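Local coordinates for aspartate aminotransferase (Rhodobacter sphaeroides, PDB 3NRA), which probably catalyses the pyridoxal-phosphate-dependent transfer of an amino group from L-aspartate to 2-oxoglutarate, giving oxaloacetate and L-glutamate, at residues Lys128-Gln133 with Arg181-Ser186; Val151-Asp156 with Ala165-Thr170. All coordinates share one frame; numbering follows the deposited sequence.

Contact 1. Residues Lys128-Gln133 with Arg181-Ser186; sequences KVAIVQ and RVFLFS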
ATOM      1  N   LYS B 128       5.114  24.254   5.667  1.00 17.27           N
ATOM      2  CA  LYS B 128       4.763  24.743   4.347  1.00 17.56           C
ATOM      3  C   LYS B 128       5.348  23.858   3.216  1.00 15.49           C
ATOM      4  O   LYS B 128       6.508  23.474   3.253  1.00 15.69           O
ATOM      5  CB  LYS B 128       5.196  26.182   4.189  1.00 18.25           C
ATOM      6  CG  LYS B 128       4.289  27.124   4.954  1.00 20.81           C
ATOM      7  CD  LYS B 128       4.890  28.483   5.133  1.00 23.95           C
ATOM      8  CE  LYS B 128       3.951  29.378   5.920  1.00 26.23           C
ATOM      9  NZ  LYS B 128       4.667  30.423   6.628  1.00 28.86           N
ATOM     10  N   VAL B 129       4.512  23.510   2.258  1.00 14.62           N
ATOM     11  CA  VAL B 129       4.907  22.685   1.134  1.00 13.16           C
ATOM     12  C   VAL B 129       4.507  23.367  -0.149  1.00 13.50           C
ATOM     13  O   VAL B 129       3.347  23.721  -0.299  1.00 14.62           O
ATOM     14  CB  VAL B 129       4.219  21.294   1.192  1.00 13.25           C
ATOM     15  CG1 VAL B 129       4.752  20.397   0.072  1.00 11.23           C
ATOM     16  CG2 VAL B 129       4.415  20.649   2.578  1.00 11.91           C
ATOM     17  N   ALA B 130       5.475  23.593  -1.051  1.00 12.66           N
ATOM     18  CA  ALA B 130       5.210  24.166  -2.383  1.00 12.73           C
ATOM     19  C   ALA B 130       4.615  23.093  -3.292  1.00 12.49           C
ATOM     20  O   ALA B 130       5.207  22.015  -3.458  1.00 12.28           O
ATOM     21  CB  ALA B 130       6.498  24.728  -3.008  1.00 11.62           C
ATOM     22  N   ILE B 131       3.445  23.383  -3.850  1.00 12.94           N
ATOM     23  CA  ILE B 131       2.720  22.445  -4.736  1.00 13.67           C
ATOM     24  C   ILE B 131       2.345  23.218  -5.982  1.00 13.81           C
ATOM     25  O   ILE B 131       1.902  24.376  -5.890  1.00 14.34           O
ATOM     26  CB  ILE B 131       1.435  21.905  -4.052  1.00 14.35           C
ATOM     27  CG1 ILE B 131       1.799  21.049  -2.813  1.00 15.23           C
ATOM     28  CG2 ILE B 131       0.517  21.122  -5.050  1.00 12.85           C
ATOM     29  CD1 ILE B 131       2.563  19.816  -3.130  1.00 17.30           C
ATOM     30  N   VAL B 132       2.570  22.606  -7.142  1.00 13.26           N
ATOM     31  CA  VAL B 132       2.238  23.220  -8.421  1.00 13.09           C
ATOM     32  C   VAL B 132       0.724  23.104  -8.700  1.00 13.41           C
ATOM     33  O   VAL B 132       0.096  22.127  -8.322  1.00 13.24           O
ATOM     34  CB  VAL B 132       3.021  22.537  -9.574  1.00 13.34           C
ATOM     35  CG1 VAL B 132       2.670  23.191 -10.959  1.00 11.58           C
ATOM     36  CG2 VAL B 132       4.548  22.599  -9.304  1.00 13.29           C
ATOM     37  N   GLN B 133       0.165  24.128  -9.334  1.00 13.30           N
ATOM     38  CA  GLN B 133      -1.215  24.131  -9.810  1.00 13.44           C
ATOM     39  C   GLN B 133      -1.222  24.474 -11.311  1.00 13.33           C
ATOM     40  O   GLN B 133      -0.704  25.505 -11.703  1.00 13.95           O
ATOM     41  CB  GLN B 133      -2.031  25.182  -9.036  1.00 13.54           C
ATOM     42  CG  GLN B 133      -2.125  24.914  -7.553  1.00 13.95           C
ATOM     43  CD  GLN B 133      -3.087  25.832  -6.862  1.00 14.55           C
ATOM     44  OE1 GLN B 133      -3.105  27.022  -7.117  1.00 15.90           O
ATOM     45  NE2 GLN B 133      -3.890  25.282  -5.965  1.00 16.34           N
ATOM     46  N   ARG B 181       9.930  24.167   3.057  1.00 18.58           N
ATOM     47  CA  ARG B 181      11.171  23.374   2.939  1.00 17.89           C
ATOM     48  C   ARG B 181      10.960  22.069   2.228  1.00 16.92           C
ATOM     49  O   ARG B 181      11.908  21.232   2.143  1.00 16.90           O
ATOM     50  CB  ARG B 181      11.779  23.146   4.332  1.00 19.27           C
ATOM     51  CG  ARG B 181      12.242  24.448   5.027  1.00 21.56           C
ATOM     52  CD  ARG B 181      13.498  25.043   4.323  1.00 22.93           C
ATOM     53  NE  ARG B 181      13.909  26.323   4.881  1.00 24.03           N
ATOM     54  CZ  ARG B 181      13.523  27.541   4.449  1.00 25.33           C
ATOM     55  NH1 ARG B 181      12.649  27.703   3.439  1.00 20.38           N
ATOM     56  NH2 ARG B 181      14.001  28.628   5.075  1.00 26.20           N
ATOM     57  N   VAL B 182       9.770  21.900   1.634  1.00 15.71           N
ATOM     58  CA  VAL B 182       9.527  20.853   0.664  1.00 14.12           C
ATOM     59  C   VAL B 182       8.857  21.407  -0.612  1.00 15.14           C
ATOM     60  O   VAL B 182       7.971  22.278  -0.532  1.00 16.22           O
ATOM     61  CB  VAL B 182       8.643  19.751   1.255  1.00 13.93           C
ATOM     62  CG1 VAL B 182       8.415  18.596   0.214  1.00 11.75           C
ATOM     63  CG2 VAL B 182       9.247  19.222   2.552  1.00 12.77           C
ATOM     64  N   PHE B 183       9.264  20.870  -1.778  1.00 14.93           N
ATOM     65  CA  PHE B 183       8.604  21.109  -3.063  1.00 13.45           C
ATOM     66  C   PHE B 183       8.370  19.764  -3.772  1.00 13.48           C
ATOM     67  O   PHE B 183       9.289  18.995  -3.932  1.00 12.77           O
ATOM     68  CB  PHE B 183       9.501  22.004  -3.922  1.00 14.41           C
ATOM     69  CG  PHE B 183       8.999  22.220  -5.348  1.00 15.25           C
ATOM     70  CD1 PHE B 183       7.692  22.627  -5.595  1.00 13.58           C
ATOM     71  CD2 PHE B 183       9.878  22.125  -6.427  1.00 15.42           C
ATOM     72  CE1 PHE B 183       7.260  22.881  -6.875  1.00 14.31           C
ATOM     73  CE2 PHE B 183       9.424  22.338  -7.727  1.00 15.69           C
ATOM     74  CZ  PHE B 183       8.110  22.725  -7.940  1.00 14.56           C
ATOM     75  N   LEU B 184       7.116  19.513  -4.178  1.00 13.62           N
ATOM     76  CA  LEU B 184       6.687  18.275  -4.826  1.00 13.37           C
ATOM     77  C   LEU B 184       6.121  18.661  -6.172  1.00 13.10           C
ATOM     78  O   LEU B 184       5.296  19.595  -6.245  1.00 14.23           O
ATOM     79  CB  LEU B 184       5.598  17.600  -3.990  1.00 13.21           C
ATOM     80  CG  LEU B 184       4.759  16.522  -4.666  1.00 14.69           C
ATOM     81  CD1 LEU B 184       5.627  15.302  -5.124  1.00 11.48           C
ATOM     82  CD2 LEU B 184       3.607  16.102  -3.753  1.00 11.49           C
ATOM     83  N   PHE B 185       6.582  17.992  -7.238  1.00 12.33           N
ATOM     84  CA  PHE B 185       6.077  18.230  -8.587  1.00 11.87           C
ATOM     85  C   PHE B 185       6.218  17.014  -9.487  1.00 11.90           C
ATOM     86  O   PHE B 185       7.122  16.169  -9.279  1.00 11.52           O
ATOM     87  CB  PHE B 185       6.759  19.473  -9.220  1.00 12.34           C
ATOM     88  CG  PHE B 185       8.156  19.233  -9.731  1.00 12.25           C
ATOM     89  CD1 PHE B 185       9.198  19.004  -8.859  1.00 12.91           C
ATOM     90  CD2 PHE B 185       8.439  19.336 -11.096  1.00 15.48           C
ATOM     91  CE1 PHE B 185      10.511  18.814  -9.329  1.00 15.32           C
ATOM     92  CE2 PHE B 185       9.733  19.138 -11.579  1.00 15.41           C
ATOM     93  CZ  PHE B 185      10.773  18.877 -10.689  1.00 14.64           C
ATOM     94  N   SER B 186       5.309  16.903 -10.471  1.00 11.38           N
ATOM     95  CA  SER B 186       5.427  15.902 -11.514  1.00 12.28           C
ATOM     96  C   SER B 186       6.072  16.490 -12.780  1.00 12.14           C
ATOM     97  O   SER B 186       5.808  17.632 -13.156  1.00 13.68           O
ATOM     98  CB  SER B 186       4.051  15.262 -11.850  1.00 12.52           C
ATOM     99  OG  SER B 186       3.196  16.196 -12.455  1.00 13.01           O
TER
HETATM  100  O   HOH W   1       8.374  22.660   4.807  1.00 23.13           O
HETATM  101  O   HOH W   2       2.831  19.578  -7.382  1.00 14.12           O
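Ala130 and Phe183 pair at the middle of two parallel strands whose axes approach to 4.7 Å with their directions 22° apart. Ala130 uses both of its backbone polar groups: its N donates to Val182 O at 2.9 Å, and its O accepts from Leu184 N at 3.2 Å with an N-H...O angle of 169°. Beyond this pair the backbones diverge and water intervenes. One molecule joins Lys128 O to Arg181 N, whose direct bond is weak, and another accepts from Val132 N and donates to Leu184 O. On one face the Phe183 ring, with CG anti to the backbone N (chi1 174°), leans forward from beside Ala130 toward Val132. Its CD1 lies 3.5 Å from Ala130 CB, while CG2 of Val132 meets the ring edge at CE1, 3.7 Å away. Leu172 of helix 169-177 packs on both Ala130 and Phe183. On the other face Val129 and Val182 lie side by side, as do Ile131 and Leu184, where Ile131 CD1 reaches Leu184 CB at 3.9 Å. With hydrocarbon covering both faces, the chemistry is that of a buried parallel sheet, in which water completes the backbone pairing where direct bonds lengthen or are lost.

Contact 2. Residues Val151-Asp156 with Ala165-Thr170; sequences VPVQLD and AGLDLT. With GOL (glycerol), chain U.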
ATOM      1  N   VAL B 151       1.500  25.885  -0.212  1.00 16.41           N
ATOM      2  CA  VAL B 151       1.758  27.184  -0.837  1.00 16.25           C
ATOM      3  C   VAL B 151       1.779  26.929  -2.343  1.00 16.19           C
ATOM      4  O   VAL B 151       2.635  26.194  -2.831  1.00 16.05           O
ATOM      5  CB  VAL B 151       3.103  27.779  -0.370  1.00 17.98           C
ATOM      6  CG1 VAL B 151       3.337  29.227  -0.985  1.00 17.08           C
ATOM      7  CG2 VAL B 151       3.166  27.823   1.175  1.00 15.55           C
ATOM      8  N   PRO B 152       0.735  27.387  -3.063  1.00 16.36           N
ATOM      9  CA  PRO B 152       0.659  27.070  -4.473  1.00 15.62           C
ATOM     10  C   PRO B 152       1.688  27.853  -5.314  1.00 15.50           C
ATOM     11  O   PRO B 152       2.085  28.934  -4.945  1.00 15.88           O
ATOM     12  CB  PRO B 152      -0.762  27.482  -4.854  1.00 16.27           C
ATOM     13  CG  PRO B 152      -1.142  28.503  -3.878  1.00 17.86           C
ATOM     14  CD  PRO B 152      -0.460  28.126  -2.598  1.00 16.65           C
ATOM     15  N   VAL B 153       2.158  27.217  -6.376  1.00 15.42           N
ATOM     16  CA  VAL B 153       3.019  27.807  -7.364  1.00 14.40           C
ATOM     17  C   VAL B 153       2.318  27.619  -8.702  1.00 14.53           C
ATOM     18  O   VAL B 153       2.042  26.485  -9.105  1.00 13.75           O
ATOM     19  CB  VAL B 153       4.359  27.088  -7.408  1.00 14.05           C
ATOM     20  CG1 VAL B 153       5.304  27.743  -8.463  1.00 12.94           C
ATOM     21  CG2 VAL B 153       5.019  27.074  -5.994  1.00 15.78           C
ATOM     22  N   GLN B 154       2.015  28.719  -9.384  1.00 14.74           N
ATOM     23  CA  GLN B 154       1.285  28.654 -10.657  1.00 14.50           C
ATOM     24  C   GLN B 154       2.148  28.011 -11.734  1.00 13.93           C
ATOM     25  O   GLN B 154       3.342  28.333 -11.865  1.00 12.41           O
ATOM     26  CB  GLN B 154       0.852  30.078 -11.092  1.00 15.06           C
ATOM     27  CG  GLN B 154      -0.034  30.138 -12.318  1.00 16.87           C
ATOM     28  CD  GLN B 154      -1.397  29.478 -12.101  1.00 19.53           C
ATOM     29  OE1 GLN B 154      -2.018  29.619 -11.047  1.00 18.00           O
ATOM     30  NE2 GLN B 154      -1.843  28.741 -13.082  1.00 23.82           N
ATOM     31  N   LEU B 155       1.550  27.082 -12.479  1.00 13.78           N
ATOM     32  CA  LEU B 155       2.076  26.659 -13.773  1.00 14.28           C
ATOM     33  C   LEU B 155       1.334  27.426 -14.828  1.00 14.65           C
ATOM     34  O   LEU B 155       0.180  27.124 -15.104  1.00 14.74           O
ATOM     35  CB  LEU B 155       1.875  25.140 -14.000  1.00 14.00           C
ATOM     36  CG  LEU B 155       2.541  24.494 -15.231  1.00 15.28           C
ATOM     37  CD1 LEU B 155       4.056  24.568 -15.134  1.00 12.99           C
ATOM     38  CD2 LEU B 155       2.078  23.011 -15.422  1.00 12.02           C
ATOM     39  N   ASP B 156       2.009  28.401 -15.445  1.00 14.45           N
ATOM     40  CA  ASP B 156       1.420  29.182 -16.497  1.00 15.15           C
ATOM     41  C   ASP B 156       1.653  28.460 -17.832  1.00 14.58           C
ATOM     42  O   ASP B 156       2.384  28.926 -18.689  1.00 13.21           O
ATOM     43  CB  ASP B 156       1.984  30.633 -16.499  1.00 15.85           C
ATOM     44  CG  ASP B 156       1.393  31.495 -15.371  1.00 18.36           C
ATOM     45  OD1 ASP B 156       0.158  31.556 -15.250  1.00 20.44           O
ATOM     46  OD2 ASP B 156       2.165  32.085 -14.589  1.00 22.12           O
ATOM     47  N   ALA B 165       7.694  24.632 -19.576  1.00 18.42           N
ATOM     48  CA  ALA B 165       6.438  24.243 -18.960  1.00 17.27           C
ATOM     49  C   ALA B 165       5.642  25.471 -18.540  1.00 17.40           C
ATOM     50  O   ALA B 165       4.439  25.489 -18.673  1.00 18.21           O
ATOM     51  CB  ALA B 165       6.687  23.366 -17.781  1.00 16.32           C
ATOM     52  N   GLY B 166       6.332  26.477 -18.015  1.00 16.90           N
ATOM     53  CA  GLY B 166       5.717  27.740 -17.622  1.00 17.25           C
ATOM     54  C   GLY B 166       5.618  27.949 -16.118  1.00 16.57           C
ATOM     55  O   GLY B 166       4.786  28.739 -15.668  1.00 16.27           O
ATOM     56  N   LEU B 167       6.451  27.250 -15.337  1.00 15.86           N
ATOM     57  CA  LEU B 167       6.430  27.398 -13.876  1.00 16.28           C
ATOM     58  C   LEU B 167       6.793  28.826 -13.481  1.00 15.88           C
ATOM     59  O   LEU B 167       7.732  29.411 -14.034  1.00 16.36           O
ATOM     60  CB  LEU B 167       7.404  26.418 -13.193  1.00 16.47           C
ATOM     61  CG  LEU B 167       7.270  26.283 -11.651  1.00 17.27           C
ATOM     62  CD1 LEU B 167       5.920  25.685 -11.242  1.00 16.22           C
ATOM     63  CD2 LEU B 167       8.396  25.436 -11.078  1.00 16.54           C
ATOM     64  N   ASP B 168       6.025  29.374 -12.531  1.00 15.01           N
ATOM     65  CA  ASP B 168       6.324  30.650 -11.901  1.00 14.72           C
ATOM     66  C   ASP B 168       7.456  30.474 -10.876  1.00 15.02           C
ATOM     67  O   ASP B 168       7.201  30.210  -9.694  1.00 14.09           O
ATOM     68  CB  ASP B 168       5.057  31.201 -11.231  1.00 14.49           C
ATOM     69  CG  ASP B 168       5.306  32.470 -10.444  1.00 16.28           C
ATOM     70  OD1 ASP B 168       6.399  33.088 -10.584  1.00 15.66           O
ATOM     71  OD2 ASP B 168       4.439  32.823  -9.624  1.00 17.93           O
ATOM     72  N   LEU B 169       8.696  30.673 -11.329  1.00 15.15           N
ATOM     73  CA  LEU B 169       9.876  30.421 -10.486  1.00 15.65           C
ATOM     74  C   LEU B 169      10.038  31.457  -9.386  1.00 16.17           C
ATOM     75  O   LEU B 169      10.523  31.136  -8.297  1.00 16.52           O
ATOM     76  CB  LEU B 169      11.148  30.326 -11.328  1.00 15.43           C
ATOM     77  CG  LEU B 169      11.156  29.099 -12.295  1.00 16.78           C
ATOM     78  CD1 LEU B 169      12.105  29.350 -13.468  1.00 16.43           C
ATOM     79  CD2 LEU B 169      11.494  27.800 -11.583  1.00 14.34           C
ATOM     80  N   THR B 170       9.597  32.683  -9.643  1.00 16.16           N
ATOM     81  CA  THR B 170       9.527  33.677  -8.599  1.00 16.15           C
ATOM     82  C   THR B 170       8.547  33.245  -7.492  1.00 15.90           C
ATOM     83  O   THR B 170       8.838  33.390  -6.317  1.00 17.29           O
ATOM     84  CB  THR B 170       9.122  35.058  -9.151  1.00 16.94           C
ATOM     85  OG1 THR B 170       9.796  35.310 -10.401  1.00 15.91           O
ATOM     86  CG2 THR B 170       9.476  36.162  -8.146  1.00 16.80           C
TER
HETATM   87  C1  GOL U 517       2.376  31.869  -7.106  1.00 24.06           C
HETATM   88  O1  GOL U 517       2.542  31.389  -8.428  1.00 22.37           O
HETATM   89  C2  GOL U 517       1.145  32.777  -6.985  1.00 24.37           C
HETATM   90  O2  GOL U 517       0.935  33.100  -5.613  1.00 24.08           O
HETATM   91  C3  GOL U 517      -0.129  32.102  -7.558  1.00 25.16           C
HETATM   92  O3  GOL U 517      -0.343  30.809  -7.006  1.00 23.38           O
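Leu155 and Leu167 face each other across a single backbone bridge, their CA atoms 4.4 Å apart, and a hydrogen bond closes it at each end. Asp168 N donates to Gln154 O at 3.0 Å and almost straight (165°). Asp156 N reaches Gly166 O at 2.8 Å from above the carbonyl plane, a more bent approach. The tight part is apolar: with chi1 at -179°, Val153 carries CG1 opposite its own N, to where it touches Leu167 CD1 at 3.5 Å and also meets Asp168 O, the valine and leucine crossing. Leu155 CD1 lies against Ala165 CB at 3.9 Å, and Val132 of strand 128-133 touches both leucines. At Gly166 phi is 108°, a backbone shape that leaves no room for a CB beside the preceding carbonyl O and Asp156 O. This short pairing brings the chain leaving strand 149-154 back to the start of helix 169-177, within the connection that leads on to strand 182-186 in the large sheet of this fold-type I aminotransferase. Asp168 is the N-cap of that helix, its OD1 accepting from Gly171 N. The looser side lies at the carboxylate's other oxygen. There a glycerol, probably from the crystallisation liquor, donates through O1 to Asp168 OD2 at 2.7 Å, and the same O1 accepts from Gln154 N at 2.9 Å. Asp156 is exposed on this side; its OD2 stays 5.5 Å from Asp168 OD2.

Overall arrangement
The centres of the two contacts lie 10 Å apart, on the same side of the chain's centre. Along the chain the order is 128-133, 151-156, 165-170 and 181-186, so both segments of contact 2 fall between those of contact 1. Strands 128-133 and 149-154 are parallel neighbours in the seven-stranded mixed sheet, where 149-154 is outermost within the chain. Val129 O to Val151 N and Gln133 O to Leu155 N are probable hydrogen bonds joining the contacts directly. Segment 165-170 runs into helix 169-177, which covers one face of contact 1 and leads to strand 182-186, on the other side of 128-133. Edge strand, helix and inner strand thus form a beta-alpha-beta crossover in the cofactor-dependent enzyme's large sheet.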